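Thiol:disulfide interchange protein (Proteus mirabilis, PDB 4OD7) probably acts as a periplasmic dithiol oxidase of the DsbA type, forming disulfide bonds in folding proteins, and is held here non-covalently to a peptide ligand. Local coordinates at residues 22-28 / 56-62; 37-41 / 90-94; 75-81 / 132-136. The protein carries 1 engineered substitution. One frame throughout, in Å; residues are numbered along the deposited sequence.

In the fold
Interaction 1 joins two parallel strands of the thioredoxin-fold sheet; interaction 2 spans from the active-site helix to helix 86-99; interaction 3 packs two helices of the helical region beside the sheet. Their centres lie about 16 Å (1 to 2), 14 Å (1 to 3) and 18 Å (2 to 3) apart, yet each pair touches. Phe28 CD1 meets Phe94 CZ at 4.0 Å, linking 1 with 2. Arg60 O lies 2.9 Å from Trp77 NE1, a probable hydrogen bond linking 1 with 3, and Ser90 CB reaches Trp77 CZ3 at 4.2 Å. Strand 24-28 leads to the redox site, where engineered Ser32 replaces the cysteine partner of Cys35; Gln37 packs against the bound peptide.

Interaction 1 (22-28 / 56-62); sequences PQVVEFF and TKMARYH. With SCN (thiocyanate ion), chain G.
Val24 to Phe28 and Met58 to His62 form the parallel strand pair of a beta-alpha-beta unit of the thioredoxin fold; helical residues dominate the intervening chain. The backbone hydrogen bonds between them include a short one from Tyr61 N to Glu26 O, 2.7 Å. On the face bearing Val25 and Tyr61, Val25 CG1 presses on Tyr61 CD2 at 3.4 Å, while helix 130-145 packs against Tyr61.

Packing is also tight around Phe28. Over one face of its ring the Arg60 guanidinium stacks with planes 13° apart, its CZ 3.8 Å from the ring centroid, a cation-pi contact. The opposite face receives the edge of His62 in a T-shaped pair at 87°; His62 ND1 is hydrogen-bonded to Thr74 OG1.

The Pro22 to Gln23 and Thr56 to Lys57 end is looser and nearer solvent. Gln23 OE1 takes a good bond from Lys57 N (3.0 Å) but a weak one from the bent Lys57 chain, NZ at 3.4 Å.

Arg60 runs out extended, CG anti to the backbone N (chi1 -178°), carrying NH1 to two acceptors: Glu26 OE1 at 3.1 Å, a salt bridge, and, at the guanidinium edge, the N of a thiocyanate ion probably from the crystallisation liquor, at 3.2 Å.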
ATOM      1  N   PRO A  22      -4.851  11.847   4.027  1.00 26.87           N
ATOM      2  CA  PRO A  22      -3.944  11.443   5.100  1.00 25.40           C
ATOM      3  C   PRO A  22      -2.524  11.999   4.893  1.00 25.72           C
ATOM      4  O   PRO A  22      -2.176  12.344   3.756  1.00 26.63           O
ATOM      5  CB  PRO A  22      -3.961   9.926   4.996  1.00 21.74           C
ATOM      6  CG  PRO A  22      -5.226   9.620   4.366  1.00 20.46           C
ATOM      7  CD  PRO A  22      -5.525  10.693   3.424  1.00 21.88           C
ATOM      8  N   GLN A  23      -1.713  12.092   5.946  1.00 25.21           N
ATOM      9  CA  GLN A  23      -0.357  12.690   5.808  1.00 28.41           C
ATOM     10  C   GLN A  23       0.553  11.774   4.927  1.00 26.94           C
ATOM     11  O   GLN A  23       1.440  12.247   4.195  1.00 26.53           O
ATOM     12  CB  GLN A  23       0.284  12.916   7.170  1.00 37.17           C
ATOM     13  CG  GLN A  23      -0.097  14.198   7.860  1.00 65.45           C
ATOM     14  CD  GLN A  23       0.339  14.188   9.304  1.00 62.21           C
ATOM     15  OE1 GLN A  23      -0.303  13.561  10.147  1.00 64.18           O
ATOM     16  NE2 GLN A  23       1.460  14.835   9.594  1.00 41.97           N
ATOM     17  N   VAL A  24       0.353  10.464   5.064  1.00 26.16           N
ATOM     18  CA  VAL A  24       1.009   9.478   4.194  1.00 25.21           C
ATOM     19  C   VAL A  24      -0.020   8.508   3.540  1.00 21.47           C
ATOM     20  O   VAL A  24      -0.776   7.844   4.236  1.00 21.09           O
ATOM     21  CB  VAL A  24       2.071   8.650   4.957  1.00 25.28           C
ATOM     22  CG1 VAL A  24       2.774   7.702   3.988  1.00 23.30           C
ATOM     23  CG2 VAL A  24       3.116   9.546   5.608  1.00 24.28           C
ATOM     24  N   VAL A  25      -0.041   8.433   2.208  1.00 20.05           N
ATOM     25  CA  VAL A  25      -0.878   7.467   1.498  1.00 18.23           C
ATOM     26  C   VAL A  25      -0.002   6.522   0.647  1.00 19.12           C
ATOM     27  O   VAL A  25       0.678   6.951  -0.275  1.00 21.66           O
ATOM     28  CB  VAL A  25      -1.896   8.116   0.567  1.00 19.03           C
ATOM     29  CG1 VAL A  25      -2.820   7.034  -0.006  1.00 19.43           C
ATOM     30  CG2 VAL A  25      -2.718   9.196   1.307  1.00 19.57           C
ATOM     31  N   GLU A  26      -0.071   5.242   0.983  1.00 17.33           N
ATOM     32  CA  GLU A  26       0.601   4.135   0.318  1.00 15.73           C
ATOM     33  C   GLU A  26      -0.346   3.492  -0.726  1.00 17.82           C
ATOM     34  O   GLU A  26      -1.525   3.296  -0.456  1.00 15.56           O
ATOM     35  CB  GLU A  26       0.994   3.125   1.389  1.00 17.33           C
ATOM     36  CG  GLU A  26       2.001   3.610   2.421  1.00 18.26           C
ATOM     37  CD  GLU A  26       2.317   2.580   3.545  1.00 20.98           C
ATOM     38  OE1 GLU A  26       2.054   1.391   3.402  1.00 17.67           O
ATOM     39  OE2 GLU A  26       2.729   2.971   4.658  1.00 23.31           O
ATOM     40  N   PHE A  27       0.175   3.184  -1.916  1.00 16.63           N
ATOM     41  CA  PHE A  27      -0.564   2.501  -2.972  1.00 14.86           C
ATOM     42  C   PHE A  27       0.172   1.209  -3.365  1.00 15.27           C
ATOM     43  O   PHE A  27       1.369   1.234  -3.669  1.00 15.02           O
ATOM     44  CB  PHE A  27      -0.688   3.415  -4.173  1.00 16.88           C
ATOM     45  CG  PHE A  27      -1.489   4.650  -3.911  1.00 15.61           C
ATOM     46  CD1 PHE A  27      -2.845   4.683  -4.129  1.00 17.66           C
ATOM     47  CD2 PHE A  27      -0.866   5.808  -3.486  1.00 16.39           C
ATOM     48  CE1 PHE A  27      -3.557   5.867  -3.886  1.00 17.25           C
ATOM     49  CE2 PHE A  27      -1.582   6.967  -3.249  1.00 18.06           C
ATOM     50  CZ  PHE A  27      -2.912   6.997  -3.448  1.00 17.38           C
ATOM     51  N   PHE A  28      -0.550   0.100  -3.410  1.00 15.92           N
ATOM     52  CA  PHE A  28       0.068  -1.196  -3.701  1.00 11.53           C
ATOM     53  C   PHE A  28      -0.914  -2.113  -4.380  1.00 11.73           C
ATOM     54  O   PHE A  28      -2.093  -1.820  -4.460  1.00 13.90           O
ATOM     55  CB  PHE A  28       0.602  -1.822  -2.395  1.00 12.08           C
ATOM     56  CG  PHE A  28      -0.450  -2.551  -1.573  1.00 14.26           C
ATOM     57  CD1 PHE A  28      -0.504  -3.947  -1.541  1.00 13.70           C
ATOM     58  CD2 PHE A  28      -1.383  -1.840  -0.813  1.00 11.78           C
ATOM     59  CE1 PHE A  28      -1.451  -4.596  -0.770  1.00 10.06           C
ATOM     60  CE2 PHE A  28      -2.327  -2.498  -0.066  1.00 14.06           C
ATOM     61  CZ  PHE A  28      -2.343  -3.881  -0.041  1.00 12.37           C
ATOM     62  N   THR A  56       0.800  10.551  13.306  1.00 29.80           N
ATOM     63  CA  THR A  56       0.803  10.813  11.884  1.00 28.92           C
ATOM     64  C   THR A  56      -0.349  10.030  11.230  1.00 26.21           C
ATOM     65  O   THR A  56      -0.449   8.825  11.405  1.00 25.48           O
ATOM     66  CB  THR A  56       2.183  10.443  11.317  1.00 28.69           C
ATOM     67  OG1 THR A  56       3.177  11.239  11.962  1.00 31.21           O
ATOM     68  CG2 THR A  56       2.257  10.623   9.776  1.00 28.70           C
ATOM     69  N   LYS A  57      -1.201  10.707  10.462  1.00 26.01           N
ATOM     70  CA  LYS A  57      -2.354  10.061   9.830  1.00 24.02           C
ATOM     71  C   LYS A  57      -1.873   9.271   8.624  1.00 22.53           C
ATOM     72  O   LYS A  57      -1.411   9.886   7.666  1.00 24.05           O
ATOM     73  CB  LYS A  57      -3.384  11.071   9.368  1.00 31.79           C
ATOM     74  CG  LYS A  57      -3.957  11.909  10.461  1.00 54.17           C
ATOM     75  CD  LYS A  57      -4.951  12.907   9.922  1.00 57.76           C
ATOM     76  CE  LYS A  57      -4.253  13.994   9.119  1.00 57.30           C
ATOM     77  NZ  LYS A  57      -3.413  14.851  10.018  1.00 55.97           N
ATOM     78  N   MET A  58      -1.994   7.944   8.686  1.00 20.84           N
ATOM     79  CA  MET A  58      -1.491   7.036   7.639  1.00 19.74           C
ATOM     80  C   MET A  58      -2.638   6.338   6.909  1.00 23.13           C
ATOM     81  O   MET A  58      -3.718   6.122   7.482  1.00 22.74           O
ATOM     82  CB  MET A  58      -0.597   5.933   8.236  1.00 20.61           C
ATOM     83  CG  MET A  58       0.455   6.407   9.223  1.00 21.52           C
ATOM     84  SD  MET A  58       1.737   7.336   8.414  1.00 36.54           S
ATOM     85  CE  MET A  58       2.949   6.049   8.135  1.00 67.97           C
ATOM     86  N   ALA A  59      -2.376   5.936   5.666  1.00 21.42           N
ATOM     87  CA  ALA A  59      -3.308   5.147   4.873  1.00 19.74           C
ATOM     88  C   ALA A  59      -2.507   4.225   3.936  1.00 21.65           C
ATOM     89  O   ALA A  59      -1.395   4.565   3.522  1.00 19.10           O
ATOM     90  CB  ALA A  59      -4.234   6.045   4.076  1.00 17.25           C
ATOM     91  N   ARG A  60      -3.096   3.074   3.607  1.00 18.84           N
ATOM     92  CA  ARG A  60      -2.539   2.095   2.658  1.00 15.56           C
ATOM     93  C   ARG A  60      -3.678   1.619   1.826  1.00 16.50           C
ATOM     94  O   ARG A  60      -4.560   0.980   2.361  1.00 17.15           O
ATOM     95  CB  ARG A  60      -1.882   0.945   3.392  1.00 16.49           C
ATOM     96  CG  ARG A  60      -1.231  -0.094   2.534  1.00 15.90           C
ATOM     97  CD  ARG A  60      -0.443  -1.048   3.399  1.00 18.01           C
ATOM     98  NE  ARG A  60       0.037  -2.234   2.682  1.00 18.25           N
ATOM     99  CZ  ARG A  60       1.095  -2.263   1.890  1.00 17.17           C
ATOM    100  NH1 ARG A  60       1.790  -1.179   1.669  1.00 15.99           N
ATOM    101  NH2 ARG A  60       1.459  -3.360   1.277  1.00 17.84           N
ATOM    102  N   TYR A  61      -3.656   1.933   0.533  1.00 14.85           N
ATOM    103  CA  TYR A  61      -4.736   1.634  -0.404  1.00 14.94           C
ATOM    104  C   TYR A  61      -4.305   0.627  -1.456  1.00 15.02           C
ATOM    105  O   TYR A  61      -3.180   0.675  -1.940  1.00 14.14           O
ATOM    106  CB  TYR A  61      -5.201   2.905  -1.085  1.00 15.53           C
ATOM    107  CG  TYR A  61      -5.795   3.954  -0.144  1.00 16.56           C
ATOM    108  CD1 TYR A  61      -6.411   3.598   1.054  1.00 15.14           C
ATOM    109  CD2 TYR A  61      -5.717   5.315  -0.464  1.00 16.51           C
ATOM    110  CE1 TYR A  61      -6.945   4.599   1.901  1.00 14.77           C
ATOM    111  CE2 TYR A  61      -6.234   6.289   0.354  1.00 15.30           C
ATOM    112  CZ  TYR A  61      -6.828   5.938   1.527  1.00 17.38           C
ATOM    113  OH  TYR A  61      -7.321   6.963   2.302  1.00 23.64           O
ATOM    114  N   HIS A  62      -5.222  -0.270  -1.811  1.00 17.03           N
ATOM    115  CA  HIS A  62      -4.997  -1.259  -2.858  1.00 14.43           C
ATOM    116  C   HIS A  62      -5.542  -0.730  -4.204  1.00 16.72           C
ATOM    117  O   HIS A  62      -6.538   0.044  -4.269  1.00 16.00           O
ATOM    118  CB  HIS A  62      -5.656  -2.582  -2.494  1.00 12.78           C
ATOM    119  CG  HIS A  62      -5.288  -3.707  -3.412  1.00 13.16           C
ATOM    120  ND1 HIS A  62      -5.932  -3.946  -4.605  1.00 13.29           N
ATOM    121  CD2 HIS A  62      -4.347  -4.672  -3.293  1.00 12.78           C
ATOM    122  CE1 HIS A  62      -5.398  -5.009  -5.188  1.00 14.32           C
ATOM    123  NE2 HIS A  62      -4.433  -5.468  -4.414  1.00 13.59           N
TER
HETATM  124  S   SCN G 201       3.845   2.501  -0.977  1.00 25.88           S
HETATM  125  C   SCN G 201       4.031   0.838  -0.493  1.00 18.14           C
HETATM  126  N   SCN G 201       4.192  -0.321  -0.282  1.00 12.81           N

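Interaction 2 (37-41 / 90-94); sequences QFSEV and SPALF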
ATOM      1  N   GLN A  37       8.186  -7.263  -2.948  1.00 14.46           N
ATOM      2  CA  GLN A  37       9.555  -6.952  -2.657  1.00 16.88           C
ATOM      3  C   GLN A  37       9.722  -5.736  -1.656  1.00 15.35           C
ATOM      4  O   GLN A  37      10.458  -5.806  -0.714  1.00 16.63           O
ATOM      5  CB  GLN A  37      10.207  -6.622  -3.957  1.00 19.85           C
ATOM      6  CG  GLN A  37      11.062  -7.599  -4.670  1.00 25.04           C
ATOM      7  CD  GLN A  37      12.341  -7.800  -3.944  1.00 19.38           C
ATOM      8  OE1 GLN A  37      12.751  -7.025  -3.112  1.00 21.57           O
ATOM      9  NE2 GLN A  37      12.961  -8.829  -4.246  1.00 23.48           N
ATOM     10  N   PHE A  38       9.007  -4.645  -1.899  1.00 14.72           N
ATOM     11  CA  PHE A  38       9.086  -3.383  -1.139  1.00 16.61           C
ATOM     12  C   PHE A  38       8.603  -3.559   0.318  1.00 17.26           C
ATOM     13  O   PHE A  38       9.240  -3.108   1.265  1.00 21.28           O
ATOM     14  CB  PHE A  38       8.233  -2.317  -1.821  1.00 18.93           C
ATOM     15  CG  PHE A  38       8.561  -0.875  -1.425  1.00 19.86           C
ATOM     16  CD1 PHE A  38       9.580  -0.151  -2.039  1.00 21.87           C
ATOM     17  CD2 PHE A  38       7.831  -0.250  -0.453  1.00 22.65           C
ATOM     18  CE1 PHE A  38       9.828   1.131  -1.702  1.00 22.14           C
ATOM     19  CE2 PHE A  38       8.072   1.087  -0.110  1.00 21.03           C
ATOM     20  CZ  PHE A  38       9.060   1.758  -0.719  1.00 24.41           C
ATOM     21  N   SER A  39       7.443  -4.196   0.489  1.00 18.39           N
ATOM     22  CA  SER A  39       6.834  -4.231   1.801  1.00 18.64           C
ATOM     23  C   SER A  39       7.086  -5.541   2.558  1.00 22.48           C
ATOM     24  O   SER A  39       7.264  -5.496   3.767  1.00 29.56           O
ATOM     25  CB  SER A  39       5.342  -4.004   1.654  1.00 19.45           C
ATOM     26  OG  SER A  39       4.723  -5.092   1.019  1.00 22.77           O
ATOM     27  N   GLU A  40       7.128  -6.695   1.900  1.00 19.23           N
ATOM     28  CA  GLU A  40       7.232  -7.970   2.619  1.00 18.33           C
ATOM     29  C   GLU A  40       8.646  -8.432   2.823  1.00 22.11           C
ATOM     30  O   GLU A  40       8.942  -9.082   3.819  1.00 25.35           O
ATOM     31  CB  GLU A  40       6.436  -9.075   1.929  1.00 17.55           C
ATOM     32  CG  GLU A  40       4.928  -8.915   1.859  1.00 19.34           C
ATOM     33  CD  GLU A  40       4.324  -9.057   3.218  1.00 20.12           C
ATOM     34  OE1 GLU A  40       4.535 -10.149   3.761  1.00 24.69           O
ATOM     35  OE2 GLU A  40       3.604  -8.186   3.740  1.00 25.80           O
ATOM     36  N   VAL A  41       9.532  -8.093   1.890  1.00 24.00           N
ATOM     37  CA  VAL A  41      10.958  -8.490   1.976  1.00 23.52           C
ATOM     38  C   VAL A  41      11.793  -7.362   2.595  1.00 24.22           C
ATOM     39  O   VAL A  41      12.429  -7.554   3.625  1.00 25.58           O
ATOM     40  CB  VAL A  41      11.549  -8.878   0.563  1.00 18.70           C
ATOM     41  CG1 VAL A  41      13.009  -9.305   0.692  1.00 21.59           C
ATOM     42  CG2 VAL A  41      10.705  -9.982  -0.125  1.00 18.07           C
ATOM     43  N   SER A  90      -2.138 -10.160   5.057  1.00 21.04           N
ATOM     44  CA  SER A  90      -1.308  -9.548   4.028  1.00 20.40           C
ATOM     45  C   SER A  90      -0.252 -10.541   3.492  1.00 19.55           C
ATOM     46  O   SER A  90      -0.163 -10.706   2.284  1.00 20.42           O
ATOM     47  CB  SER A  90      -0.661  -8.272   4.549  1.00 18.94           C
ATOM     48  OG  SER A  90       0.136  -7.690   3.546  1.00 22.94           O
ATOM     49  N   PRO A  91       0.546 -11.206   4.361  1.00 20.42           N
ATOM     50  CA  PRO A  91       1.486 -12.171   3.804  1.00 18.91           C
ATOM     51  C   PRO A  91       0.826 -13.297   2.997  1.00 18.94           C
ATOM     52  O   PRO A  91       1.325 -13.703   1.937  1.00 18.11           O
ATOM     53  CB  PRO A  91       2.185 -12.693   5.047  1.00 22.30           C
ATOM     54  CG  PRO A  91       2.055 -11.625   6.032  1.00 18.53           C
ATOM     55  CD  PRO A  91       0.745 -11.057   5.812  1.00 17.55           C
ATOM     56  N   ALA A  92      -0.328 -13.767   3.475  1.00 22.51           N
ATOM     57  CA  ALA A  92      -1.057 -14.889   2.815  1.00 23.37           C
ATOM     58  C   ALA A  92      -1.668 -14.508   1.459  1.00 17.59           C
ATOM     59  O   ALA A  92      -1.768 -15.340   0.545  1.00 17.49           O
ATOM     60  CB  ALA A  92      -2.188 -15.447   3.753  1.00 19.30           C
ATOM     61  N   LEU A  93      -2.060 -13.251   1.330  1.00 17.16           N
ATOM     62  CA  LEU A  93      -2.649 -12.775   0.113  1.00 14.44           C
ATOM     63  C   LEU A  93      -1.564 -12.592  -0.924  1.00 13.10           C
ATOM     64  O   LEU A  93      -1.739 -12.953  -2.065  1.00 15.43           O
ATOM     65  CB  LEU A  93      -3.375 -11.478   0.369  1.00 11.37           C
ATOM     66  CG  LEU A  93      -4.672 -11.589   1.193  1.00 11.89           C
ATOM     67  CD1 LEU A  93      -5.105 -10.221   1.512  1.00 13.86           C
ATOM     68  CD2 LEU A  93      -5.795 -12.344   0.517  1.00 13.80           C
ATOM     69  N   PHE A  94      -0.446 -12.023  -0.526  1.00 12.07           N
ATOM     70  CA  PHE A  94       0.696 -11.956  -1.447  1.00 18.74           C
ATOM     71  C   PHE A  94       1.107 -13.365  -1.884  1.00 18.06           C
ATOM     72  O   PHE A  94       1.260 -13.636  -3.050  1.00 17.92           O
ATOM     73  CB  PHE A  94       1.909 -11.271  -0.807  1.00 17.83           C
ATOM     74  CG  PHE A  94       1.923  -9.783  -0.939  1.00 15.63           C
ATOM     75  CD1 PHE A  94       2.010  -9.175  -2.166  1.00 16.46           C
ATOM     76  CD2 PHE A  94       1.880  -8.988   0.191  1.00 17.84           C
ATOM     77  CE1 PHE A  94       2.030  -7.782  -2.263  1.00 16.20           C
ATOM     78  CE2 PHE A  94       1.905  -7.603   0.100  1.00 18.55           C
ATOM     79  CZ  PHE A  94       1.983  -7.002  -1.129  1.00 12.39           C
TER
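Ser39 OG is hydrogen-bonded to Cys35 O one turn back in its own helix, and across the contact the same oxygen rests against the Phe94 ring, 3.9 Å from CE2. The hydroxyl stands between the backbone N and the carbonyl carbon of Ser39, a torsion that turns it back along the helix toward Cys35. No hydrogen bond joins 37-41 to 90-94, so the contact depends on van der Waals touch around one long side chain, Glu40.

Glu40 CG lies 3.5 Å from Phe94 CD2, and the methylene meets the ring obliquely. The CB-CG bond reaches toward segment 90-94, and a bend at chi2 (-69°) then turns the carboxylate toward Ser90 and Pro91, leaving its plane 34° from that of the ring. The two oxygens then diverge: OE1 reaches Pro91, 3.7 Å from both its CA and CG, whereas OE2 approaches Ser90 OG at 3.5 Å, too long to count as a bond here. The aliphatic CG thus makes the closest approach to Phe94, while the carboxylate oxygens lie mainly toward the start of the segment.

The sparse area, 163 Å² summed over both sides, agrees with segment axes 11.2 Å apart at 130°: side chains, chiefly Glu40 and Phe94, make the contacts. Both helices are irregular here, with a wider pi-type turn at 37-41 and a kink at Pro91 and Ala92, although Phe94 N still bonds to Ser90 O at 3.1 Å.

Helix 33-41 begins beside engineered Ser32 and carries Cys35, so this contact adjoins the redox site of the thioredoxin fold. Phe94 meets Phe30 edge-to-face just beyond strand 24-28, Ser39 touches Asn45 on helix 44-51, and Leu93 packs against Thr112 and Phe113 of helix 106-115.

Interaction 3 (75-81 / 132-136); sequences RAWAVAI and VNSLV
The axes of helical segments 75-81 and 132-136 pass 8.7 Å apart at 124°, a steeply crossed arrangement that brings Ala78 CA within 5.5 Å of Val132 CA. The small side chain of Ala78 is consistent with such closeness. Its CB points into the partner helix and meets three residues there: Leu135 CB at 3.6 Å, Val136 CG2 at 3.9 Å and Val132 CG1 at 4.0 Å. Leu135 CD1 also comes to 3.3 Å from Ala78 O, and reaches on to Ile81 CG2.

Arg75 closes one flank of the interface. The chain leaves with CG opposite the backbone N and bends at chi3, which lays the guanidinium over Val136: CG2 sits above the centre of one face. At the edge, NH1 donates to Asn133 OD1 (2.8 Å, 162° at the hydrogen), met nearly end-on to the carbonyl, with amide and guanidinium planes 71° apart. NH1 has a second partner in Ile127 O, so two carbonyl oxygens grip NH1 and restrain the guanidinium.

The arrangement belongs to the helical domain that DsbA proteins carry inserted in the thioredoxin fold: helix 70-83 packs here against helix 130-145, which leads back to the sheet.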
ATOM      1  N   ARG A  75     -11.261  -5.015  -2.546  1.00 14.98           N
ATOM      2  CA  ARG A  75     -12.294  -5.269  -1.529  1.00 15.47           C
ATOM      3  C   ARG A  75     -11.748  -6.142  -0.382  1.00 13.60           C
ATOM      4  O   ARG A  75     -12.015  -5.859   0.759  1.00 13.63           O
ATOM      5  CB  ARG A  75     -13.524  -5.910  -2.151  1.00 15.56           C
ATOM      6  CG  ARG A  75     -14.684  -6.140  -1.149  1.00 13.56           C
ATOM      7  CD  ARG A  75     -15.969  -6.444  -1.935  1.00 17.68           C
ATOM      8  NE  ARG A  75     -16.481  -5.277  -2.660  1.00 15.58           N
ATOM      9  CZ  ARG A  75     -17.253  -4.340  -2.147  1.00 14.86           C
ATOM     10  NH1 ARG A  75     -17.669  -4.396  -0.890  1.00 15.27           N
ATOM     11  NH2 ARG A  75     -17.625  -3.339  -2.910  1.00 19.18           N
ATOM     12  N   ALA A  76     -10.944  -7.160  -0.705  1.00 13.51           N
ATOM     13  CA  ALA A  76     -10.252  -7.989   0.284  1.00 13.02           C
ATOM     14  C   ALA A  76      -9.439  -7.118   1.223  1.00 13.03           C
ATOM     15  O   ALA A  76      -9.416  -7.329   2.424  1.00 11.18           O
ATOM     16  CB  ALA A  76      -9.333  -8.991  -0.410  1.00 11.76           C
ATOM     17  N   TRP A  77      -8.733  -6.155   0.667  1.00 12.52           N
ATOM     18  CA  TRP A  77      -7.900  -5.325   1.496  1.00 12.87           C
ATOM     19  C   TRP A  77      -8.787  -4.457   2.405  1.00 12.33           C
ATOM     20  O   TRP A  77      -8.462  -4.247   3.559  1.00 13.26           O
ATOM     21  CB  TRP A  77      -6.982  -4.452   0.659  1.00 13.84           C
ATOM     22  CG  TRP A  77      -6.032  -3.601   1.498  1.00 10.74           C
ATOM     23  CD1 TRP A  77      -5.936  -2.266   1.491  1.00 12.20           C
ATOM     24  CD2 TRP A  77      -5.073  -4.064   2.457  1.00 11.62           C
ATOM     25  NE1 TRP A  77      -4.980  -1.852   2.357  1.00 14.46           N
ATOM     26  CE2 TRP A  77      -4.425  -2.939   2.965  1.00 14.56           C
ATOM     27  CE3 TRP A  77      -4.685  -5.323   2.913  1.00 13.87           C
ATOM     28  CZ2 TRP A  77      -3.410  -3.026   3.924  1.00 15.55           C
ATOM     29  CZ3 TRP A  77      -3.658  -5.406   3.861  1.00 17.60           C
ATOM     30  CH2 TRP A  77      -3.051  -4.273   4.354  1.00 16.70           C
ATOM     31  N   ALA A  78      -9.894  -3.954   1.864  1.00 12.84           N
ATOM     32  CA  ALA A  78     -10.894  -3.242   2.682  1.00 13.02           C
ATOM     33  C   ALA A  78     -11.412  -4.134   3.844  1.00 10.50           C
ATOM     34  O   ALA A  78     -11.695  -3.642   4.895  1.00 11.04           O
ATOM     35  CB  ALA A  78     -12.044  -2.750   1.829  1.00 13.83           C
ATOM     36  N   VAL A  79     -11.674  -5.414   3.574  1.00 14.26           N
ATOM     37  CA  VAL A  79     -12.090  -6.349   4.621  1.00 13.79           C
ATOM     38  C   VAL A  79     -10.986  -6.471   5.672  1.00 14.51           C
ATOM     39  O   VAL A  79     -11.260  -6.521   6.866  1.00 15.90           O
ATOM     40  CB  VAL A  79     -12.456  -7.721   4.032  1.00 12.30           C
ATOM     41  CG1 VAL A  79     -12.692  -8.750   5.150  1.00 11.58           C
ATOM     42  CG2 VAL A  79     -13.694  -7.586   3.163  1.00 13.90           C
ATOM     43  N   ALA A  80      -9.736  -6.557   5.214  1.00 14.67           N
ATOM     44  CA  ALA A  80      -8.615  -6.712   6.121  1.00 15.97           C
ATOM     45  C   ALA A  80      -8.528  -5.522   7.071  1.00 16.34           C
ATOM     46  O   ALA A  80      -8.223  -5.694   8.260  1.00 18.46           O
ATOM     47  CB  ALA A  80      -7.341  -6.866   5.350  1.00 14.94           C
ATOM     48  N   ILE A  81      -8.735  -4.322   6.520  1.00 15.61           N
ATOM     49  CA  ILE A  81      -8.759  -3.075   7.283  1.00 12.73           C
ATOM     50  C   ILE A  81      -9.918  -3.097   8.254  1.00 12.97           C
ATOM     51  O   ILE A  81      -9.739  -2.765   9.420  1.00 16.33           O
ATOM     52  CB  ILE A  81      -8.843  -1.849   6.398  1.00 12.91           C
ATOM     53  CG1 ILE A  81      -7.558  -1.755   5.549  1.00 12.46           C
ATOM     54  CG2 ILE A  81      -9.043  -0.579   7.232  1.00 14.83           C
ATOM     55  CD1 ILE A  81      -7.667  -0.795   4.447  1.00 11.57           C
ATOM     56  N   VAL A 132     -17.084  -1.575   4.493  1.00 12.45           N
ATOM     57  CA  VAL A 132     -16.178  -2.135   3.516  1.00 12.10           C
ATOM     58  C   VAL A 132     -16.490  -1.447   2.198  1.00 13.62           C
ATOM     59  O   VAL A 132     -15.585  -1.076   1.480  1.00 13.73           O
ATOM     60  CB  VAL A 132     -16.310  -3.647   3.478  1.00 12.28           C
ATOM     61  CG1 VAL A 132     -15.702  -4.241   2.231  1.00 12.64           C
ATOM     62  CG2 VAL A 132     -15.623  -4.219   4.701  1.00 12.39           C
ATOM     63  N   ASN A 133     -17.765  -1.234   1.901  1.00 13.59           N
ATOM     64  CA  ASN A 133     -18.121  -0.460   0.720  1.00 14.15           C
ATOM     65  C   ASN A 133     -17.493   0.947   0.704  1.00 15.04           C
ATOM     66  O   ASN A 133     -16.906   1.353  -0.280  1.00 15.68           O
ATOM     67  CB  ASN A 133     -19.635  -0.344   0.608  1.00 14.46           C
ATOM     68  CG  ASN A 133     -20.314  -1.684   0.357  1.00 16.18           C
ATOM     69  OD1 ASN A 133     -19.713  -2.635  -0.151  1.00 17.53           O
ATOM     70  ND2 ASN A 133     -21.572  -1.765   0.735  1.00 17.37           N
ATOM     71  N   SER A 134     -17.521   1.639   1.834  1.00 15.66           N
ATOM     72  CA  SER A 134     -16.905   2.950   1.971  1.00 14.34           C
ATOM     73  C   SER A 134     -15.413   2.899   1.781  1.00 12.72           C
ATOM     74  O   SER A 134     -14.858   3.753   1.114  1.00 14.27           O
ATOM     75  CB  SER A 134     -17.186   3.524   3.352  1.00 17.22           C
ATOM     76  OG  SER A 134     -18.578   3.698   3.525  1.00 24.37           O
ATOM     77  N   LEU A 135     -14.766   1.891   2.345  1.00 12.63           N
ATOM     78  CA  LEU A 135     -13.316   1.721   2.168  1.00 14.61           C
ATOM     79  C   LEU A 135     -12.952   1.446   0.709  1.00 13.84           C
ATOM     80  O   LEU A 135     -11.898   1.858   0.237  1.00 13.64           O
ATOM     81  CB  LEU A 135     -12.776   0.561   3.023  1.00 12.70           C
ATOM     82  CG  LEU A 135     -12.693   0.833   4.508  1.00 14.38           C
ATOM     83  CD1 LEU A 135     -12.504  -0.458   5.247  1.00 16.63           C
ATOM     84  CD2 LEU A 135     -11.573   1.768   4.849  1.00 16.78           C
ATOM     85  N   VAL A 136     -13.790   0.708  -0.001  1.00 12.42           N
ATOM     86  CA  VAL A 136     -13.498   0.422  -1.400  1.00 15.17           C
ATOM     87  C   VAL A 136     -13.537   1.746  -2.178  1.00 16.14           C
ATOM     88  O   VAL A 136     -12.643   2.024  -2.988  1.00 16.62           O
ATOM     89  CB  VAL A 136     -14.485  -0.657  -1.990  1.00 16.32           C
ATOM     90  CG1 VAL A 136     -14.595  -0.564  -3.558  1.00 14.11           C
ATOM     91  CG2 VAL A 136     -14.140  -2.092  -1.396  1.00 10.86           C
TER